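Long-range contact in extracellular solute-binding protein family 5 (Brucella melitensis, PDB 4ONY), which probably binds peptides or related solutes in the periplasm and delivers them to an ABC transporter for import: residues L47-F61 with T68-G80. Residues are numbered along the deposited sequence; the frame is centred on the assembly and turned at random.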
loop_
_atom_site.group_PDB
_atom_site.type_symbol
_atom_site.label_atom_id
_atom_site.label_comp_id
_atom_site.label_asym_id
_atom_site.label_seq_id
_atom_site.Cartn_x
_atom_site.Cartn_y
_atom_site.Cartn_z
ATOM N N LEU A 47 7.703 -5.266 23.778
ATOM C CA LEU A 47 8.015 -5.646 22.409
ATOM C C LEU A 47 9.154 -4.745 21.945
ATOM O O LEU A 47 9.119 -3.548 22.206
ATOM C CB LEU A 47 6.809 -5.435 21.522
ATOM C CG LEU A 47 7.012 -5.698 20.021
ATOM C CD1 LEU A 47 7.129 -7.186 19.787
ATOM C CD2 LEU A 47 5.885 -5.105 19.179
ATOM N N THR A 48 10.179 -5.325 21.347
ATOM C CA THR A 48 11.299 -4.589 20.788
ATOM C C THR A 48 11.432 -4.971 19.322
ATOM O O THR A 48 11.495 -6.165 18.986
ATOM C CB THR A 48 12.608 -4.880 21.569
ATOM O OG1 THR A 48 12.407 -4.565 22.952
ATOM C CG2 THR A 48 13.762 -4.029 21.054
ATOM N N VAL A 49 11.363 -3.979 18.439
ATOM C CA VAL A 49 11.437 -4.250 17.005
ATOM C C VAL A 49 12.508 -3.388 16.407
ATOM O O VAL A 49 12.829 -2.347 16.982
ATOM C CB VAL A 49 10.109 -3.963 16.290
ATOM C CG1 VAL A 49 8.987 -4.763 16.931
ATOM C CG2 VAL A 49 9.746 -2.476 16.366
ATOM N N GLY A 50 13.025 -3.805 15.253
ATOM C CA GLY A 50 14.065 -3.076 14.538
ATOM C C GLY A 50 13.556 -2.492 13.231
ATOM O O GLY A 50 12.650 -3.046 12.614
ATOM N N VAL A 51 14.115 -1.361 12.825
ATOM C CA VAL A 51 13.884 -0.777 11.484
ATOM C C VAL A 51 15.223 -0.307 10.931
ATOM O O VAL A 51 16.127 0.028 11.708
ATOM C CB VAL A 51 12.903 0.438 11.471
ATOM C CG1 VAL A 51 11.554 0.052 12.042
ATOM C CG2 VAL A 51 13.432 1.611 12.286
ATOM N N VAL A 52 15.345 -0.312 9.595
ATOM C CA VAL A 52 16.525 0.198 8.931
ATOM C C VAL A 52 16.314 1.667 8.699
ATOM O O VAL A 52 15.343 2.035 8.103
ATOM C CB VAL A 52 16.777 -0.491 7.596
ATOM C CG1 VAL A 52 18.020 0.077 6.882
ATOM C CG2 VAL A 52 16.941 -1.989 7.837
ATOM N N GLY A 53 17.222 2.506 9.194
ATOM C CA GLY A 53 17.145 3.933 8.932
ATOM C C GLY A 53 17.606 4.745 10.143
ATOM O O GLY A 53 18.440 4.266 10.910
ATOM N N THR A 54 17.079 5.960 10.277
ATOM C CA THR A 54 17.425 6.867 11.356
ATOM C C THR A 54 16.272 7.848 11.643
ATOM O O THR A 54 15.305 7.893 10.899
ATOM C CB THR A 54 18.708 7.639 11.025
ATOM O OG1 THR A 54 19.203 8.315 12.190
ATOM C CG2 THR A 54 18.482 8.654 9.873
ATOM N N PHE A 55 16.390 8.614 12.724
ATOM C CA PHE A 55 15.451 9.652 13.006
ATOM C C PHE A 55 16.122 10.677 13.862
ATOM O O PHE A 55 17.026 10.354 14.590
ATOM C CB PHE A 55 14.215 9.082 13.732
ATOM C CG PHE A 55 14.411 8.885 15.193
ATOM C CD1 PHE A 55 14.999 7.735 15.675
ATOM C CD2 PHE A 55 14.043 9.875 16.083
ATOM C CE1 PHE A 55 15.218 7.575 17.023
ATOM C CE2 PHE A 55 14.270 9.725 17.415
ATOM C CZ PHE A 55 14.832 8.553 17.897
ATOM N N ASP A 56 15.638 11.908 13.799
ATOM C CA ASP A 56 16.116 12.962 14.667
ATOM C C ASP A 56 15.028 13.959 15.080
ATOM O O ASP A 56 15.351 15.032 15.553
ATOM C CB ASP A 56 17.247 13.724 13.971
ATOM C CG ASP A 56 16.817 14.361 12.678
ATOM O OD1 ASP A 56 15.623 14.376 12.295
ATOM O OD2 ASP A 56 17.744 14.847 11.997
ATOM N N SER A 57 13.759 13.637 14.888
ATOM C CA SER A 57 12.705 14.576 15.221
ATOM C C SER A 57 11.395 13.851 15.480
ATOM O O SER A 57 11.240 12.698 15.077
ATOM C CB SER A 57 12.514 15.641 14.123
ATOM O OG SER A 57 11.611 16.679 14.541
ATOM N N LEU A 58 10.461 14.532 16.153
ATOM C CA LEU A 58 9.247 13.918 16.637
ATOM C C LEU A 58 7.947 14.625 16.232
ATOM O O LEU A 58 6.937 14.517 16.951
ATOM C CB LEU A 58 9.269 13.803 18.159
ATOM C CG LEU A 58 10.456 13.095 18.788
ATOM C CD1 LEU A 58 10.399 13.209 20.323
ATOM C CD2 LEU A 58 10.532 11.659 18.356
ATOM N N ASN A 59 7.939 15.278 15.071
ATOM C CA ASN A 59 6.743 15.923 14.550
ATOM C C ASN A 59 6.436 15.408 13.170
ATOM O O ASN A 59 7.082 15.789 12.199
ATOM C CB ASN A 59 6.885 17.418 14.532
ATOM C CG ASN A 59 5.585 18.115 14.152
ATOM O OD1 ASN A 59 4.708 17.527 13.537
ATOM N ND2 ASN A 59 5.452 19.370 14.541
ATOM N N PRO A 60 5.448 14.523 13.068
ATOM C CA PRO A 60 5.177 13.893 11.789
ATOM C C PRO A 60 4.346 14.762 10.863
ATOM O O PRO A 60 4.020 14.305 9.773
ATOM C CB PRO A 60 4.379 12.625 12.173
ATOM C CG PRO A 60 3.789 12.913 13.462
ATOM C CD PRO A 60 4.672 13.928 14.170
ATOM N N PHE A 61 4.015 15.997 11.238
ATOM C CA PHE A 61 3.040 16.769 10.469
ATOM C C PHE A 61 3.584 17.981 9.710
ATOM O O PHE A 61 2.797 18.750 9.135
ATOM C CB PHE A 61 1.933 17.232 11.425
ATOM C CG PHE A 61 1.354 16.113 12.245
ATOM C CD1 PHE A 61 0.683 15.063 11.627
ATOM C CD2 PHE A 61 1.473 16.117 13.632
ATOM C CE1 PHE A 61 0.121 14.035 12.394
ATOM C CE2 PHE A 61 0.950 15.086 14.399
ATOM C CZ PHE A 61 0.280 14.041 13.779
ATOM N N THR A 68 13.070 12.091 8.587
ATOM C CA THR A 68 13.798 11.557 9.685
ATOM C C THR A 68 12.983 11.719 10.965
ATOM O O THR A 68 13.511 12.082 12.025
ATOM C CB THR A 68 15.177 12.223 9.798
ATOM O OG1 THR A 68 15.016 13.648 9.880
ATOM C CG2 THR A 68 16.048 11.890 8.594
ATOM N N THR A 69 11.695 11.450 10.856
ATOM C CA THR A 69 10.793 11.458 11.994
ATOM C C THR A 69 10.628 10.053 12.580
ATOM O O THR A 69 10.553 9.090 11.848
ATOM C CB THR A 69 9.439 12.048 11.585
ATOM O OG1 THR A 69 9.627 13.439 11.238
ATOM C CG2 THR A 69 8.470 11.954 12.691
ATOM N N ALA A 70 10.597 9.947 13.897
ATOM C CA ALA A 70 10.504 8.668 14.543
ATOM C C ALA A 70 9.251 7.918 14.130
ATOM O O ALA A 70 8.219 8.527 13.904
ATOM C CB ALA A 70 10.477 8.816 16.044
ATOM N N ARG A 71 9.380 6.607 14.047
ATOM C CA ARG A 71 8.275 5.716 13.798
ATOM C C ARG A 71 7.395 5.647 15.042
ATOM O O ARG A 71 7.868 5.811 16.166
ATOM C CB ARG A 71 8.795 4.285 13.495
ATOM C CG ARG A 71 9.625 4.143 12.222
ATOM C CD ARG A 71 8.783 4.194 10.965
ATOM N NE ARG A 71 7.805 3.100 11.031
ATOM C CZ ARG A 71 8.027 1.834 10.673
ATOM N NH1 ARG A 71 9.185 1.472 10.116
ATOM N NH2 ARG A 71 7.055 0.927 10.830
ATOM N N GLY A 72 6.131 5.347 14.820
ATOM C CA GLY A 72 5.203 4.978 15.884
ATOM C C GLY A 72 4.285 6.124 16.334
ATOM O O GLY A 72 3.323 5.879 17.064
ATOM N N LEU A 73 4.534 7.343 15.897
ATOM C CA LEU A 73 3.785 8.478 16.402
ATOM C C LEU A 73 2.408 8.576 15.759
ATOM O O LEU A 73 1.405 8.796 16.451
ATOM C CB LEU A 73 4.566 9.783 16.202
ATOM C CG LEU A 73 5.894 9.850 16.934
ATOM C CD1 LEU A 73 6.749 10.978 16.360
ATOM C CD2 LEU A 73 5.666 10.098 18.422
ATOM N N TYR A 74 2.383 8.444 14.442
ATOM C CA TYR A 74 1.206 8.667 13.642
ATOM C C TYR A 74 1.410 8.003 12.260
ATOM O O TYR A 74 2.498 8.024 11.710
ATOM C CB TYR A 74 0.958 10.166 13.449
ATOM C CG TYR A 74 -0.274 10.453 12.626
ATOM C CD1 TYR A 74 -1.534 10.348 13.195
ATOM C CD2 TYR A 74 -0.184 10.783 11.287
ATOM C CE1 TYR A 74 -2.680 10.618 12.460
ATOM C CE2 TYR A 74 -1.316 11.021 10.523
ATOM C CZ TYR A 74 -2.565 10.924 11.124
ATOM O OH TYR A 74 -3.690 11.167 10.413
ATOM N N ASN A 75 0.378 7.403 11.726
ATOM C CA ASN A 75 0.432 6.785 10.379
ATOM C C ASN A 75 1.530 5.748 10.188
ATOM O O ASN A 75 2.238 5.732 9.182
ATOM C CB ASN A 75 0.612 7.881 9.315
ATOM C CG ASN A 75 0.361 7.349 7.907
ATOM O OD1 ASN A 75 -0.309 6.334 7.744
ATOM N ND2 ASN A 75 0.928 8.005 6.896
ATOM N N ASP A 76 1.731 4.914 11.182
ATOM C CA ASP A 76 2.810 3.984 11.108
ATOM C C ASP A 76 2.268 2.661 10.501
ATOM O O ASP A 76 1.256 2.152 10.945
ATOM C CB ASP A 76 3.390 3.757 12.479
ATOM C CG ASP A 76 4.655 2.931 12.423
ATOM O OD1 ASP A 76 4.555 1.686 12.252
ATOM O OD2 ASP A 76 5.748 3.525 12.571
ATOM N N GLY A 77 2.979 2.139 9.500
ATOM C CA GLY A 77 2.604 0.910 8.788
ATOM C C GLY A 77 2.463 -0.336 9.647
ATOM O O GLY A 77 1.594 -1.147 9.415
ATOM N N GLU A 78 3.333 -0.509 10.626
ATOM C CA GLU A 78 3.296 -1.689 11.476
ATOM C C GLU A 78 2.551 -1.409 12.758
ATOM O O GLU A 78 1.863 -2.298 13.231
ATOM C CB GLU A 78 4.721 -2.128 11.854
ATOM C CG GLU A 78 5.609 -2.512 10.692
ATOM C CD GLU A 78 7.100 -2.306 11.013
ATOM O OE1 GLU A 78 7.834 -1.983 10.057
ATOM O OE2 GLU A 78 7.548 -2.462 12.194
ATOM N N PHE A 79 2.687 -0.192 13.328
ATOM C CA PHE A 79 2.080 0.146 14.661
ATOM C C PHE A 79 0.903 1.099 14.708
ATOM O O PHE A 79 0.342 1.274 15.756
ATOM C CB PHE A 79 3.129 0.712 15.585
ATOM C CG PHE A 79 4.210 -0.246 15.877
ATOM C CD1 PHE A 79 3.945 -1.392 16.643
ATOM C CD2 PHE A 79 5.478 -0.040 15.380
ATOM C CE1 PHE A 79 4.951 -2.311 16.914
ATOM C CE2 PHE A 79 6.487 -0.954 15.637
ATOM C CZ PHE A 79 6.224 -2.082 16.407
ATOM N N GLY A 80 0.518 1.696 13.584
ATOM C CA GLY A 80 -0.641 2.584 13.556
ATOM C C GLY A 80 -0.384 3.894 14.310
ATOM O O GLY A 80 0.740 4.413 14.296
HETATM O O HOH W 1 10.426 -4.216 11.844
HETATM O O HOH W 2 9.790 15.622 12.799
#
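Val51 CG1 lies 3.4 Å from NH1 of Arg71, an arginine whose side chain folds back over its own loop. From CB the chain bends at both chi2 (-75°) and chi3 (-59°), which swings NE round to OD2 of Asp76 at 2.6 Å; beyond CZ, NH1 meets the valine methyl while NH2 bonds both OD1 of Asp76 and OE1 of Glu78. NE and NH2 thus take one oxygen each of Asp76, side-on, and all three acceptors lie near the guanidinium plane, which holds the group against rotation. Asp76 OD1 caps the turn with three donors: Arg71 NH2, Glu78 N in an Asx turn and Phe79 N in an Asx motif. Phe79 in turn offers its ring edge to strand 46-52, with CZ 3.5 Å from Val49 CG2 and CE1 against Leu47 CD2.

Farther along, the two loops are tied by backbone. Thr68 O accepts from Asp56 N (N-H...O angle 166°) and, weakly, from Ser57 N; the latter bond, with Ala70 N to Ser57 O, makes a single beta bridge between Ser57 and Thr69. Thr68 OG1 reaches Asp56 OD1 at 2.6 Å from above the carboxylate plane. Ala70 CB touches both Leu58 CD2 and Phe55 CD2, making an off-centre CH-pi contact with the Phe55 ring. Next to Pro60, Phe61 presents CE1 to one face of Tyr74 in an edge-to-face pair, ring centroids 5.0 Å apart.

Phe55 and Leu58 pack on Val221, Leu58 and Ala70 on Ile227, Val49 and Phe79 on Ile254. The loop that follows strand 46-52, one of the two outer strands of a four-stranded mixed sheet, folds back over that sheet within the periplasmic-binding-protein fold of solute-binding family 5.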